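Local coordinates for protein glutaminase 1 (Escherichia coli, PDB 1U60) that catalyses the hydrolysis of L-glutamine to L-glutamate and ammonium, at residues Asn168-Trp173 and Ala185-Cys189; Ile89-Thr94 and Lys110-Val116; His107-Pro111 and Leu175-Tyr180; Ala152-Asn158 and Thr193-Leu199. All blocks are in the same frame, centred on the assembly; numbering follows the deposited sequence.

Contact 1 (Asn168-Trp173 and Ala185-Cys189); sequences NRAIAW and AMEAC
Ala172 and Ala185 come within 5.4 Å, CA to CA, where helices 166-178 and 185-195 run obliquely antiparallel, their short axes at 133° and 8.9 Å apart at closest approach. Two consecutive helices joined by a short connection and packed in this way form a helical hairpin. Small residues allow the approach, with Ala172 CB 4.3 Å from Ala185 CB and a similar distance from Cys189 CB. At one end of the interface the Trp173 indole receives two groups on a single face. Ala185 CB sits above the six-membered ring, 10° from its normal, a CH-pi contact. Met186 covers the pyrrole half: its chain is bent at both chi2 and chi3 (87°), which brings methyl CE to 3.4 Å from Trp173 NE1, while SD lies obliquely to the ring as a Met-aromatic contact. The same CE also touches Ala172 CB at 3.9 Å, so the methyl fills the angle between indole and helix. Asn168, a predicted substrate-binding residue, places one end of the hairpin beside Asn117 and Tyr192, also predicted to bind substrate. Arg169 sends its guanidinium to Gln162 O and meets Met186 and Cys189 with its backbone and the start of its side chain. With Cys189 SG anti to its own backbone N, the sulfur points at the opposite helix, 3.8 Å from Arg169 N and 3.9 Å from Arg169 CG.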
loop_
_atom_site.group_PDB
_atom_site.type_symbol
_atom_site.label_atom_id
_atom_site.label_comp_id
_atom_site.label_asym_id
_atom_site.label_seq_id
_atom_site.Cartn_x
_atom_site.Cartn_y
_atom_site.Cartn_z
ATOM N N ASN A 168 24.404 7.702 -5.472
ATOM C CA ASN A 168 23.447 8.770 -5.171
ATOM C C ASN A 168 23.788 10.092 -5.884
ATOM O O ASN A 168 22.875 10.857 -6.234
ATOM C CB ASN A 168 23.342 9.024 -3.676
ATOM C CG ASN A 168 22.482 8.028 -2.945
ATOM O OD1 ASN A 168 22.561 7.954 -1.694
ATOM N ND2 ASN A 168 21.735 7.208 -3.652
ATOM N N ARG A 169 25.064 10.360 -6.113
ATOM C CA ARG A 169 25.490 11.527 -6.927
ATOM C C ARG A 169 24.937 11.408 -8.318
ATOM O O ARG A 169 24.422 12.404 -8.892
ATOM C CB ARG A 169 27.003 11.688 -7.007
ATOM C CG ARG A 169 27.739 11.859 -5.675
ATOM C CD ARG A 169 29.229 11.954 -5.794
ATOM N NE ARG A 169 29.853 11.769 -4.479
ATOM C CZ ARG A 169 31.135 12.030 -4.217
ATOM N NH1 ARG A 169 31.951 12.547 -5.148
ATOM N NH2 ARG A 169 31.610 11.796 -3.013
ATOM N N ALA A 170 25.013 10.193 -8.873
ATOM C CA ALA A 170 24.415 9.921 -10.172
ATOM C C ALA A 170 22.910 10.182 -10.199
ATOM O O ALA A 170 22.410 10.838 -11.109
ATOM C CB ALA A 170 24.668 8.534 -10.600
ATOM N N ILE A 171 22.203 9.618 -9.216
ATOM C CA ILE A 171 20.775 9.820 -9.099
ATOM C C ILE A 171 20.392 11.303 -8.996
ATOM O O ILE A 171 19.431 11.751 -9.646
ATOM C CB ILE A 171 20.197 8.973 -7.927
ATOM C CG1 ILE A 171 20.200 7.492 -8.276
ATOM C CG2 ILE A 171 18.768 9.391 -7.620
ATOM C CD1 ILE A 171 19.797 6.574 -7.155
ATOM N N ALA A 172 21.140 12.077 -8.216
ATOM C CA ALA A 172 20.881 13.485 -8.090
ATOM C C ALA A 172 20.967 14.186 -9.453
ATOM O O ALA A 172 20.164 15.026 -9.764
ATOM C CB ALA A 172 21.819 14.091 -7.164
ATOM N N TRP A 173 21.965 13.842 -10.251
ATOM C CA TRP A 173 22.111 14.446 -11.558
ATOM C C TRP A 173 21.016 13.993 -12.514
ATOM O O TRP A 173 20.570 14.786 -13.341
ATOM C CB TRP A 173 23.533 14.173 -12.140
ATOM C CG TRP A 173 24.619 15.039 -11.558
ATOM C CD1 TRP A 173 25.722 14.611 -10.916
ATOM C CD2 TRP A 173 24.706 16.479 -11.569
ATOM N NE1 TRP A 173 26.499 15.669 -10.516
ATOM C CE2 TRP A 173 25.891 16.833 -10.888
ATOM C CE3 TRP A 173 23.883 17.501 -12.059
ATOM C CZ2 TRP A 173 26.302 18.165 -10.713
ATOM C CZ3 TRP A 173 24.281 18.814 -11.900
ATOM C CH2 TRP A 173 25.470 19.139 -11.221
ATOM N N ALA A 185 22.253 20.070 -7.442
ATOM C CA ALA A 185 22.321 18.608 -7.333
ATOM C C ALA A 185 23.238 18.178 -6.185
ATOM O O ALA A 185 22.893 17.269 -5.436
ATOM C CB ALA A 185 22.782 17.997 -8.650
ATOM N N MET A 186 24.408 18.802 -6.049
ATOM C CA MET A 186 25.361 18.322 -5.065
ATOM C C MET A 186 24.943 18.774 -3.653
ATOM O O MET A 186 25.137 18.033 -2.723
ATOM C CB MET A 186 26.839 18.611 -5.440
ATOM C CG MET A 186 27.346 17.643 -6.617
ATOM S SD MET A 186 27.078 15.722 -6.570
ATOM C CE MET A 186 25.468 15.570 -7.306
ATOM N N GLU A 187 24.300 19.943 -3.520
ATOM C CA GLU A 187 23.643 20.318 -2.259
ATOM C C GLU A 187 22.609 19.297 -1.805
ATOM O O GLU A 187 22.581 18.926 -0.633
ATOM C CB GLU A 187 22.964 21.696 -2.413
ATOM C CG GLU A 187 22.062 22.141 -1.255
ATOM C CD GLU A 187 21.540 23.576 -1.405
ATOM O OE1 GLU A 187 22.042 24.287 -2.342
ATOM O OE2 GLU A 187 20.647 23.989 -0.583
ATOM N N ALA A 188 21.720 18.903 -2.707
ATOM C CA ALA A 188 20.725 17.896 -2.370
ATOM C C ALA A 188 21.378 16.588 -1.938
ATOM O O ALA A 188 20.956 15.956 -0.965
ATOM C CB ALA A 188 19.779 17.649 -3.523
ATOM N N CYS A 189 22.414 16.186 -2.652
ATOM C CA CYS A 189 23.065 14.915 -2.383
ATOM C C CYS A 189 23.760 15.004 -1.026
ATOM O O CYS A 189 23.665 14.102 -0.205
ATOM C CB CYS A 189 24.009 14.545 -3.529
ATOM S SG CYS A 189 24.795 12.924 -3.333
#

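Contact 2 (Ile89-Thr94 and Lys110-Val116); sequences IGADPT and KPLSPLV
Gly90 and Leu112 pass with their CA atoms 4.3 Å apart, where two irregular segments meet without forming a regular strand pair. One backbone bond crosses, Asp92 N to Leu112 O at 3.0 Å and 156°, although the oxygen is crowded in the model and its place is less sure. The side chain of Leu112 then runs past the backbone of 92-94: its CB is 3.4 Å from Asp92 O, CD1 is 3.6 Å from Pro93 O, and Thr94 CG2 approaches CB obliquely. Farther along, Thr94 and Val116 meet tip to tip through OG1 and CG1. Segment 110-116 owes its shape to a gamma turn followed by a type I beta turn, with an ST turn inside the latter. Ser113 N bonds to Pro111 O at 2.8 Å around Leu112, whose positive phi (68°) fits a classic gamma turn; the type I turn spans Ser113 to Val116, and within it Ser113 OG accepts from Leu115 N. This path delivers Val116 to the N-cap position of helix 117-126, which opens with the predicted substrate-binding Asn117. At the other end, Ile89 CG2, anti to its backbone N, presses on Pro114 N at 3.6 Å, and helix 117-126 packs on Ile89 as well. Lys110 stretches out, its CE 3.6 Å from Ile89 O and its ammonium bonded to Gln86 O. Asp92 reaches the second subunit: OD1 accepts from Asp249 N there, and Pro93 packs on Pro93 of that subunit.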
loop_
_atom_site.group_PDB
_atom_site.type_symbol
_atom_site.label_atom_id
_atom_site.label_comp_id
_atom_site.label_asym_id
_atom_site.label_seq_id
_atom_site.Cartn_x
_atom_site.Cartn_y
_atom_site.Cartn_z
ATOM N N ILE A 89 7.181 14.826 -6.499
ATOM C CA ILE A 89 7.881 13.644 -6.018
ATOM C C ILE A 89 7.076 12.423 -6.421
ATOM O O ILE A 89 7.605 11.576 -7.132
ATOM C CB ILE A 89 8.105 13.643 -4.486
ATOM C CG1 ILE A 89 8.660 14.987 -3.991
ATOM C CG2 ILE A 89 9.035 12.487 -4.080
ATOM C CD1 ILE A 89 10.079 15.273 -4.485
ATOM N N GLY A 90 5.833 12.333 -5.948
ATOM C CA GLY A 90 4.982 11.195 -6.255
ATOM C C GLY A 90 4.479 10.490 -5.029
ATOM O O GLY A 90 4.932 10.737 -3.937
ATOM N N ALA A 91 3.528 9.594 -5.227
ATOM C CA ALA A 91 2.918 8.795 -4.183
ATOM C C ALA A 91 2.852 7.289 -4.551
ATOM O O ALA A 91 2.149 6.551 -3.898
ATOM C CB ALA A 91 1.501 9.341 -3.923
ATOM N N ASP A 92 3.617 6.831 -5.551
ATOM C CA ASP A 92 3.451 5.451 -6.056
ATOM C C ASP A 92 4.685 4.572 -5.839
ATOM O O ASP A 92 5.806 5.080 -5.912
ATOM C CB ASP A 92 3.109 5.455 -7.546
ATOM C CG ASP A 92 1.771 6.051 -7.818
ATOM O OD1 ASP A 92 0.793 5.643 -7.116
ATOM O OD2 ASP A 92 1.614 6.947 -8.676
ATOM N N PRO A 93 4.480 3.282 -5.539
ATOM C CA PRO A 93 5.597 2.332 -5.448
ATOM C C PRO A 93 6.229 2.099 -6.833
ATOM O O PRO A 93 5.567 2.242 -7.882
ATOM C CB PRO A 93 4.950 1.088 -4.871
ATOM C CG PRO A 93 3.592 1.118 -5.389
ATOM C CD PRO A 93 3.204 2.613 -5.264
ATOM N N THR A 94 7.542 1.858 -6.833
ATOM C CA THR A 94 8.271 1.631 -8.081
ATOM C C THR A 94 8.346 0.207 -8.593
ATOM O O THR A 94 8.668 0.016 -9.752
ATOM C CB THR A 94 9.676 2.101 -7.973
ATOM O OG1 THR A 94 10.328 1.348 -6.954
ATOM C CG2 THR A 94 9.710 3.559 -7.552
ATOM N N LYS A 110 10.687 10.836 -13.323
ATOM C CA LYS A 110 9.928 11.080 -12.102
ATOM C C LYS A 110 10.259 10.013 -11.077
ATOM O O LYS A 110 10.230 8.856 -11.394
ATOM C CB LYS A 110 8.396 11.093 -12.344
ATOM C CG LYS A 110 7.684 11.610 -11.068
ATOM C CD LYS A 110 6.241 12.051 -11.270
ATOM C CE LYS A 110 5.649 12.566 -9.927
ATOM N NZ LYS A 110 4.177 12.640 -9.946
ATOM N N PRO A 111 10.619 10.406 -9.851
ATOM C CA PRO A 111 11.030 9.429 -8.838
ATOM C C PRO A 111 9.933 8.594 -8.186
ATOM O O PRO A 111 10.276 7.619 -7.499
ATOM C CB PRO A 111 11.789 10.302 -7.812
ATOM C CG PRO A 111 11.174 11.620 -7.933
ATOM C CD PRO A 111 10.882 11.776 -9.399
ATOM N N LEU A 112 8.669 8.924 -8.414
ATOM C CA LEU A 112 7.506 8.185 -7.943
ATOM C C LEU A 112 7.231 8.162 -6.481
ATOM O O LEU A 112 6.082 8.364 -6.105
ATOM C CB LEU A 112 7.466 6.723 -8.439
ATOM C CG LEU A 112 7.020 6.385 -9.877
ATOM C CD1 LEU A 112 6.193 5.049 -10.023
ATOM C CD2 LEU A 112 6.575 7.498 -10.706
ATOM N N SER A 113 8.231 7.887 -5.647
ATOM C CA SER A 113 8.023 7.765 -4.190
ATOM C C SER A 113 9.095 8.542 -3.436
ATOM O O SER A 113 10.283 8.369 -3.745
ATOM C CB SER A 113 8.080 6.301 -3.718
ATOM O OG SER A 113 8.132 6.221 -2.273
ATOM N N PRO A 114 8.723 9.323 -2.416
ATOM C CA PRO A 114 9.733 9.979 -1.537
ATOM C C PRO A 114 10.526 8.998 -0.698
ATOM O O PRO A 114 11.447 9.395 -0.031
ATOM C CB PRO A 114 8.907 10.836 -0.570
ATOM C CG PRO A 114 7.464 10.515 -0.839
ATOM C CD PRO A 114 7.339 9.664 -2.049
ATOM N N LEU A 115 10.150 7.729 -0.724
ATOM C CA LEU A 115 10.816 6.705 0.077
ATOM C C LEU A 115 11.785 5.795 -0.655
ATOM O O LEU A 115 12.353 4.949 -0.020
ATOM C CB LEU A 115 9.812 5.914 0.920
ATOM C CG LEU A 115 8.834 6.714 1.751
ATOM C CD1 LEU A 115 7.961 5.797 2.619
ATOM C CD2 LEU A 115 9.547 7.766 2.661
ATOM N N VAL A 116 11.933 5.921 -1.987
ATOM C CA VAL A 116 13.088 5.328 -2.642
ATOM C C VAL A 116 14.195 6.390 -2.687
ATOM O O VAL A 116 13.931 7.543 -2.425
ATOM C CB VAL A 116 12.782 4.749 -4.010
ATOM C CG1 VAL A 116 11.673 3.681 -3.864
ATOM C CG2 VAL A 116 12.433 5.854 -5.013
HETATM O O HOH W 1 4.001 9.291 -9.698
#

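Contact 3 (His107-Pro111 and Leu175-Tyr180); sequences HGGKP and LYSAGY
Ala178 O accepts a hydrogen bond of 2.7 Å from a water that also donates to Gly108 O at 3.3 Å, bridging the end of helix 166-178 to the turn 107-110. Two compact backbone motifs face each other here. Positive phi at Gly179 and the bond from Tyr180 N to Leu175 O (2.9 Å), together with a weak bond from Gly179 N to Tyr176 O, define a Schellman motif that closes the helix, and a type I' beta turn runs from His107 to Lys110, closed by Lys110 N on His107 O. No direct hydrogen bond joins them, so apart from the water the contact rests on van der Waals packing and one CH-pi interaction. Gly109 offers its bare CA to Ala178 CB at 3.8 Å. Tyr180, the residue following the Schellman glycine, carries most of the remaining packing. Lys110 CA stands over the centre of its ring, 3.7 Å from the centroid and 5° off the normal, a nearly face-on CH-pi contact. Because Lys110 CG is anti to the backbone N (chi1 -170°), the lysine chain leaves across the CE1 side of the ring, CG being 3.6 Å from Tyr180 CE1, on its way to Gln86. Gly109 O approaches the ring obliquely, near CD2. Pro111 packs on both partners from the helix end: its CD rests 3.8 Å from Tyr180 CB, while its CB lies 3.9 Å from Leu175 CD2.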
loop_
_atom_site.group_PDB
_atom_site.type_symbol
_atom_site.label_atom_id
_atom_site.label_comp_id
_atom_site.label_asym_id
_atom_site.label_seq_id
_atom_site.Cartn_x
_atom_site.Cartn_y
_atom_site.Cartn_z
ATOM N N HIS A 107 9.801 6.083 -16.022
ATOM C CA HIS A 107 8.747 7.010 -15.619
ATOM C C HIS A 107 9.146 8.422 -15.967
ATOM O O HIS A 107 8.744 9.412 -15.323
ATOM C CB HIS A 107 8.442 6.817 -14.130
ATOM C CG HIS A 107 7.811 5.491 -13.824
ATOM N ND1 HIS A 107 6.460 5.255 -13.985
ATOM C CD2 HIS A 107 8.347 4.326 -13.385
ATOM C CE1 HIS A 107 6.194 4.003 -13.638
ATOM N NE2 HIS A 107 7.324 3.419 -13.271
ATOM N N GLY A 108 9.952 8.517 -17.024
ATOM C CA GLY A 108 10.406 9.794 -17.561
ATOM C C GLY A 108 11.179 10.668 -16.597
ATOM O O GLY A 108 11.094 11.889 -16.662
ATOM N N GLY A 109 11.910 10.066 -15.663
ATOM C CA GLY A 109 12.705 10.846 -14.721
ATOM C C GLY A 109 11.992 11.121 -13.392
ATOM O O GLY A 109 12.596 11.595 -12.450
ATOM N N LYS A 110 10.687 10.836 -13.323
ATOM C CA LYS A 110 9.928 11.080 -12.102
ATOM C C LYS A 110 10.259 10.013 -11.077
ATOM O O LYS A 110 10.230 8.856 -11.394
ATOM C CB LYS A 110 8.396 11.093 -12.344
ATOM C CG LYS A 110 7.684 11.610 -11.068
ATOM C CD LYS A 110 6.241 12.051 -11.270
ATOM C CE LYS A 110 5.649 12.566 -9.927
ATOM N NZ LYS A 110 4.177 12.640 -9.946
ATOM N N PRO A 111 10.619 10.406 -9.851
ATOM C CA PRO A 111 11.030 9.429 -8.838
ATOM C C PRO A 111 9.933 8.594 -8.186
ATOM O O PRO A 111 10.276 7.619 -7.499
ATOM C CB PRO A 111 11.789 10.302 -7.812
ATOM C CG PRO A 111 11.174 11.620 -7.933
ATOM C CD PRO A 111 10.882 11.776 -9.399
ATOM N N LEU A 175 17.877 13.170 -11.671
ATOM C CA LEU A 175 16.758 14.015 -11.229
ATOM C C LEU A 175 16.897 15.462 -11.750
ATOM O O LEU A 175 15.965 16.011 -12.353
ATOM C CB LEU A 175 16.638 13.994 -9.711
ATOM C CG LEU A 175 16.264 12.635 -9.153
ATOM C CD1 LEU A 175 16.633 12.593 -7.703
ATOM C CD2 LEU A 175 14.789 12.363 -9.331
ATOM N N TYR A 176 18.051 16.067 -11.563
ATOM C CA TYR A 176 18.259 17.454 -11.932
ATOM C C TYR A 176 18.044 17.628 -13.438
ATOM O O TYR A 176 17.386 18.602 -13.901
ATOM C CB TYR A 176 19.653 17.868 -11.567
ATOM C CG TYR A 176 19.912 19.342 -11.748
ATOM C CD1 TYR A 176 20.414 19.837 -12.951
ATOM C CD2 TYR A 176 19.648 20.238 -10.722
ATOM C CE1 TYR A 176 20.638 21.185 -13.138
ATOM C CE2 TYR A 176 19.872 21.594 -10.894
ATOM C CZ TYR A 176 20.367 22.066 -12.110
ATOM O OH TYR A 176 20.603 23.406 -12.289
ATOM N N SER A 177 18.573 16.662 -14.193
ATOM C CA SER A 177 18.484 16.688 -15.642
ATOM C C SER A 177 17.033 16.598 -16.120
ATOM O O SER A 177 16.677 17.224 -17.113
ATOM C CB SER A 177 19.364 15.566 -16.232
ATOM O OG SER A 177 19.142 15.459 -17.626
ATOM N N ALA A 178 16.215 15.831 -15.404
ATOM C CA ALA A 178 14.851 15.498 -15.799
ATOM C C ALA A 178 13.865 16.535 -15.346
ATOM O O ALA A 178 12.687 16.461 -15.762
ATOM C CB ALA A 178 14.458 14.196 -15.219
ATOM N N GLY A 179 14.289 17.461 -14.487
ATOM C CA GLY A 179 13.340 18.419 -13.950
ATOM C C GLY A 179 12.756 18.049 -12.603
ATOM O O GLY A 179 11.853 18.736 -12.129
ATOM N N TYR A 180 13.249 16.991 -11.968
ATOM C CA TYR A 180 12.715 16.542 -10.675
ATOM C C TYR A 180 13.665 16.778 -9.487
ATOM O O TYR A 180 13.651 16.028 -8.518
ATOM C CB TYR A 180 12.242 15.082 -10.776
ATOM C CG TYR A 180 11.021 14.903 -11.693
ATOM C CD1 TYR A 180 9.727 15.042 -11.190
ATOM C CD2 TYR A 180 11.171 14.635 -13.049
ATOM C CE1 TYR A 180 8.627 14.922 -12.002
ATOM C CE2 TYR A 180 10.043 14.499 -13.897
ATOM C CZ TYR A 180 8.776 14.650 -13.350
ATOM O OH TYR A 180 7.634 14.532 -14.126
HETATM O O HOH W 2 11.495 14.989 -17.707
#

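Contact 4 (Ala152-Asn158 and Thr193-Leu199); sequences ALSDEVN and TRQCSTL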
loop_
_atom_site.group_PDB
_atom_site.type_symbol
_atom_site.label_atom_id
_atom_site.label_comp_id
_atom_site.label_asym_id
_atom_site.label_seq_id
_atom_site.Cartn_x
_atom_site.Cartn_y
_atom_site.Cartn_z
ATOM N N ALA A 152 21.467 13.218 16.594
ATOM C CA ALA A 152 22.571 14.063 16.163
ATOM C C ALA A 152 23.434 13.382 15.112
ATOM O O ALA A 152 23.529 12.172 15.077
ATOM C CB ALA A 152 23.424 14.458 17.381
ATOM N N LEU A 153 24.014 14.179 14.231
ATOM C CA LEU A 153 24.890 13.674 13.174
ATOM C C LEU A 153 26.119 12.962 13.803
ATOM O O LEU A 153 26.733 13.464 14.748
ATOM C CB LEU A 153 25.319 14.851 12.276
ATOM C CG LEU A 153 26.136 14.493 11.036
ATOM C CD1 LEU A 153 25.292 14.123 9.947
ATOM C CD2 LEU A 153 26.950 15.691 10.622
ATOM N N SER A 154 26.396 11.750 13.311
ATOM C CA SER A 154 27.674 11.063 13.487
ATOM C C SER A 154 28.685 11.542 12.444
ATOM O O SER A 154 28.557 11.209 11.260
ATOM C CB SER A 154 27.524 9.557 13.328
ATOM O OG SER A 154 28.789 8.899 13.363
ATOM N N ASP A 155 29.748 12.224 12.908
ATOM C CA ASP A 155 30.820 12.637 11.996
ATOM C C ASP A 155 31.426 11.482 11.264
ATOM O O ASP A 155 31.722 11.592 10.082
ATOM C CB ASP A 155 31.947 13.386 12.729
ATOM C CG ASP A 155 31.508 14.740 13.267
ATOM O OD1 ASP A 155 30.442 15.282 12.852
ATOM O OD2 ASP A 155 32.155 15.306 14.149
ATOM N N GLU A 156 31.662 10.374 11.967
ATOM C CA GLU A 156 32.255 9.195 11.370
ATOM C C GLU A 156 31.369 8.628 10.273
ATOM O O GLU A 156 31.849 8.364 9.154
ATOM C CB GLU A 156 32.542 8.111 12.405
ATOM C CG GLU A 156 33.183 6.890 11.749
ATOM C CD GLU A 156 33.608 5.806 12.718
ATOM O OE1 GLU A 156 33.328 5.908 13.931
ATOM O OE2 GLU A 156 34.159 4.819 12.195
ATOM N N VAL A 157 30.074 8.471 10.564
ATOM C CA VAL A 157 29.163 7.901 9.548
ATOM C C VAL A 157 29.065 8.842 8.358
ATOM O O VAL A 157 29.131 8.395 7.212
ATOM C CB VAL A 157 27.768 7.644 10.101
ATOM C CG1 VAL A 157 26.783 7.239 8.986
ATOM C CG2 VAL A 157 27.834 6.573 11.177
ATOM N N ASN A 158 28.850 10.125 8.624
ATOM C CA ASN A 158 28.743 11.153 7.571
ATOM C C ASN A 158 30.003 11.187 6.683
ATOM O O ASN A 158 29.905 11.165 5.466
ATOM C CB ASN A 158 28.466 12.539 8.168
ATOM C CG ASN A 158 28.336 13.596 7.127
ATOM O OD1 ASN A 158 29.139 14.539 7.070
ATOM N ND2 ASN A 158 27.378 13.438 6.276
ATOM N N THR A 193 22.739 12.812 2.332
ATOM C CA THR A 193 23.760 12.003 3.004
ATOM C C THR A 193 23.837 12.286 4.509
ATOM O O THR A 193 23.845 11.362 5.319
ATOM C CB THR A 193 25.106 12.244 2.333
ATOM O OG1 THR A 193 24.977 11.900 0.946
ATOM C CG2 THR A 193 26.154 11.329 2.889
ATOM N N ARG A 194 23.814 13.559 4.862
ATOM C CA ARG A 194 23.788 13.991 6.273
ATOM C C ARG A 194 22.592 13.437 6.999
ATOM O O ARG A 194 22.734 12.934 8.112
ATOM C CB ARG A 194 23.782 15.518 6.418
ATOM C CG ARG A 194 25.020 16.205 5.856
ATOM C CD ARG A 194 25.028 17.687 6.146
ATOM N NE ARG A 194 25.751 18.510 5.178
ATOM C CZ ARG A 194 25.943 19.837 5.319
ATOM N NH1 ARG A 194 25.512 20.469 6.396
ATOM N NH2 ARG A 194 26.567 20.525 4.390
ATOM N N GLN A 195 21.408 13.541 6.395
ATOM C CA GLN A 195 20.179 13.160 7.103
ATOM C C GLN A 195 20.150 11.669 7.430
ATOM O O GLN A 195 19.544 11.222 8.419
ATOM C CB GLN A 195 18.945 13.607 6.340
ATOM C CG GLN A 195 18.507 12.663 5.231
ATOM C CD GLN A 195 17.241 13.069 4.561
ATOM O OE1 GLN A 195 16.380 12.188 4.223
ATOM N NE2 GLN A 195 17.099 14.317 4.295
ATOM N N CYS A 196 20.860 10.881 6.612
ATOM C CA CYS A 196 21.018 9.459 6.824
ATOM C C CYS A 196 22.047 9.083 7.905
ATOM O O CYS A 196 22.083 7.931 8.347
ATOM C CB CYS A 196 21.438 8.781 5.529
ATOM S SG CYS A 196 20.121 8.669 4.292
ATOM N N SER A 197 22.834 10.071 8.325
ATOM C CA SER A 197 24.011 9.858 9.139
ATOM C C SER A 197 23.829 10.272 10.591
ATOM O O SER A 197 24.781 10.270 11.325
ATOM C CB SER A 197 25.247 10.569 8.513
ATOM O OG SER A 197 25.511 10.075 7.199
ATOM N N THR A 198 22.613 10.561 11.030
ATOM C CA THR A 198 22.343 10.756 12.456
ATOM C C THR A 198 22.155 9.403 13.157
ATOM O O THR A 198 21.910 8.384 12.503
ATOM C CB THR A 198 21.101 11.632 12.615
ATOM O OG1 THR A 198 20.003 10.971 11.973
ATOM C CG2 THR A 198 21.275 12.988 11.962
ATOM N N LEU A 199 22.294 9.417 14.476
ATOM C CA LEU A 199 22.127 8.240 15.303
ATOM C C LEU A 199 20.940 8.376 16.241
ATOM O O LEU A 199 20.695 9.454 16.791
ATOM C CB LEU A 199 23.369 8.035 16.158
ATOM C CG LEU A 199 24.727 7.941 15.433
ATOM C CD1 LEU A 199 25.822 7.564 16.425
ATOM C CD2 LEU A 199 24.719 6.902 14.342
HETATM O O HOH W 3 22.388 10.686 18.433
#
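The side-chain amide of Asn158 and the guanidinium of Arg194 are turned 70° against each other, an angle that excludes stacking; the amide rests instead on Arg194 CA and CG, where the side chains cross obliquely. The guanidinium itself extends onward to salt bridges with Asp190 and Glu133. Next to this pair, Leu153 CD1 reaches Arg194 O at 3.4 Å and Ser197 CB at 3.8 Å, and Trp136 of helix 132-147 packs on Leu153, Arg194 and Thr198. Ser197 fills the centre. Its OG lies beside its own backbone N (chi1 -60°), which directs the hydroxyl back to the helix end, where it donates to Thr193 O at 2.8 Å; the same oxygen is 3.4 Å from Asn158 CA and also touches Val157 CG1. Two backbone bonds join the segments: Leu199 N to Ala152 O at 3.1 Å, and Ser154 N to Ser197 O at 3.0 Å and 160°. Between them Leu153 and Thr198 form an antiparallel non-hydrogen-bonded pair, CA atoms only 3.9 Å apart. Beyond the second bond, Ser154 OG caps helix 155-162 by accepting from Val157 N at 3.1 Å, and Ser154 CB meets Leu199 CG. Both segments thus switch between helix and strand at this point, 152-158 entering a helix through its N-cap and 193-199 leaving one. Thr193, at the helix end, lies beside the predicted substrate-binding Glu161 and Tyr192, while the pairing makes 152-153 a weakly bonded edge strand of a small three-stranded antiparallel sheet.

In the fold
Contact 2 is the most buried of the four, though Asp92 and Pro93 in it also reach the second subunit; the others mix buried and solvent-accessible residues. Contacts 1 and 3 share helix 166-178 and touch through Ala185 and Tyr176, and both rely on CH-pi packing without a direct cross-segment hydrogen bond. Lys110 and Pro111 belong to contacts 2 and 3, linking the loop that precedes helix 117-126 to the end of helix 166-178. Contacts 1 and 4 use successive parts of helix 185-195, with centres about 17 Å apart. Contact 4 alone has strand pairing, while contact 2 joins two irregular segments through turns and proline packing.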